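Local coordinates for protein Amuc_1100 (PDB 6KNY) that is of unknown function, a membrane protein of the bacterium Akkermansia muciniphila, probably anchored by a transmembrane helix that is absent here, at residues A[134-139]-A[185-189]. Numbering follows the deposited sequence.
Sequences LAECGL and SVLKA
Cys137 lies against one side of helix 183-194, its SG 3.5 Å from Lys188 O and its CB 3.8 Å from Lys188 CB. It ends a type I beta turn, Leu134 to Cys137, closed by the bond from Cys137 N to Leu134 O; in this alpha-plus-beta fold the turn leads from helix 117-134 into strand 141-146, and both helices pack on one face of the mixed sheet. With SG beside its own backbone N (chi1 -67°), the thiol runs alongside the helix toward Ala189. The Ala189 methyl faces two leucine branches, Leu134 CD2 at 3.7 Å and Leu139 CD2 at 4.2 Å, while Phe179 of strand 170-181 touches both Leu139 and Ala189 from the sheet. Leu139 extends the same CD2 toward Val186 CG2 and Ser185 OG. No hydrogen bond joins the two segments; the contact is apolar packing plus a CA-H...O approach of Ser185 CA to Cys137 O (3.3 Å). Gly138, at a positive phi of 85°, has no side chain to press on the preceding carbonyl or on Ser185 CB, which lets the loop pass close to the helix. Lys188 stretches its extended chain past the Cys137 carbonyl, NZ remaining 4.0 Å from that oxygen. Set between backbone N and carbonyl carbon (chi1 60°), the Ser185 hydroxyl bonds to Asp182 O, while Ser185 CB wedges 3.1 Å from Cys137 O and 3.2 Å from Gly138 O.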
loop_
_atom_site.group_PDB
_atom_site.type_symbol
_atom_site.label_atom_id
_atom_site.label_comp_id
_atom_site.label_asym_id
_atom_site.label_seq_id
_atom_site.Cartn_x
_atom_site.Cartn_y
_atom_site.Cartn_z
ATOM N N LEU A 134 4.179 -8.211 -2.773
ATOM C CA LEU A 134 5.215 -8.570 -1.795
ATOM C C LEU A 134 5.040 -10.003 -1.295
ATOM O O LEU A 134 6.027 -10.701 -1.019
ATOM C CB LEU A 134 5.197 -7.610 -0.605
ATOM C CG LEU A 134 5.550 -6.131 -0.822
ATOM C CD1 LEU A 134 5.287 -5.340 0.451
ATOM C CD2 LEU A 134 6.994 -5.954 -1.271
ATOM N N ALA A 135 3.791 -10.452 -1.168
ATOM C CA ALA A 135 3.511 -11.803 -0.691
ATOM C C ALA A 135 4.014 -12.863 -1.658
ATOM O O ALA A 135 4.116 -14.037 -1.282
ATOM C CB ALA A 135 2.005 -11.972 -0.463
ATOM N N GLU A 136 4.352 -12.466 -2.883
ATOM C CA GLU A 136 4.853 -13.359 -3.917
ATOM C C GLU A 136 6.369 -13.422 -3.955
ATOM O O GLU A 136 6.925 -14.081 -4.837
ATOM C CB GLU A 136 4.325 -12.910 -5.289
ATOM C CG GLU A 136 2.806 -12.967 -5.423
ATOM C CD GLU A 136 2.287 -12.224 -6.654
ATOM O OE1 GLU A 136 3.108 -11.692 -7.435
ATOM O OE2 GLU A 136 1.049 -12.172 -6.842
ATOM N N CYS A 137 7.055 -12.761 -3.025
ATOM C CA CYS A 137 8.505 -12.650 -3.089
ATOM C C CYS A 137 9.243 -13.647 -2.208
ATOM O O CYS A 137 10.475 -13.648 -2.212
ATOM C CB CYS A 137 8.936 -11.224 -2.732
ATOM S SG CYS A 137 8.401 -10.028 -3.980
ATOM N N GLY A 138 8.540 -14.506 -1.472
ATOM C CA GLY A 138 9.223 -15.482 -0.639
ATOM C C GLY A 138 9.631 -14.970 0.722
ATOM O O GLY A 138 10.558 -15.520 1.336
ATOM N N LEU A 139 8.983 -13.907 1.205
ATOM C CA LEU A 139 9.291 -13.362 2.520
ATOM C C LEU A 139 8.834 -14.330 3.600
ATOM O O LEU A 139 8.022 -15.221 3.362
ATOM C CB LEU A 139 8.592 -12.020 2.721
ATOM C CG LEU A 139 8.980 -10.908 1.748
ATOM C CD1 LEU A 139 7.978 -9.769 1.819
ATOM C CD2 LEU A 139 10.408 -10.416 2.022
ATOM N N SER A 185 14.663 -12.917 -0.896
ATOM C CA SER A 185 13.280 -12.440 -0.916
ATOM C C SER A 185 13.200 -10.931 -0.704
ATOM O O SER A 185 12.307 -10.267 -1.247
ATOM C CB SER A 185 12.452 -13.162 0.149
ATOM O OG SER A 185 12.963 -12.942 1.452
ATOM N N VAL A 186 14.134 -10.369 0.055
ATOM C CA VAL A 186 14.116 -8.930 0.289
ATOM C C VAL A 186 14.463 -8.172 -0.986
ATOM O O VAL A 186 13.820 -7.167 -1.321
ATOM C CB VAL A 186 15.063 -8.593 1.450
ATOM C CG1 VAL A 186 15.411 -7.119 1.420
ATOM C CG2 VAL A 186 14.410 -9.000 2.764
ATOM N N LEU A 187 15.456 -8.656 -1.737
ATOM C CA LEU A 187 15.769 -8.055 -3.037
ATOM C C LEU A 187 14.577 -8.124 -3.979
ATOM O O LEU A 187 14.284 -7.151 -4.687
ATOM C CB LEU A 187 16.999 -8.723 -3.666
ATOM C CG LEU A 187 18.309 -8.692 -2.858
ATOM C CD1 LEU A 187 19.299 -9.730 -3.371
ATOM C CD2 LEU A 187 18.961 -7.310 -2.851
ATOM N N LYS A 188 13.866 -9.259 -4.008
ATOM C CA LYS A 188 12.656 -9.335 -4.832
ATOM C C LYS A 188 11.585 -8.370 -4.336
ATOM O O LYS A 188 10.848 -7.791 -5.139
ATOM C CB LYS A 188 12.077 -10.750 -4.846
ATOM C CG LYS A 188 12.955 -11.832 -5.433
ATOM C CD LYS A 188 12.154 -13.132 -5.534
ATOM C CE LYS A 188 13.060 -14.349 -5.604
ATOM N NZ LYS A 188 12.426 -15.594 -5.054
ATOM N N ALA A 189 11.442 -8.244 -3.018
ATOM C CA ALA A 189 10.454 -7.323 -2.461
ATOM C C ALA A 189 10.783 -5.890 -2.846
ATOM O O ALA A 189 9.910 -5.125 -3.274
ATOM C CB ALA A 189 10.406 -7.463 -0.935
#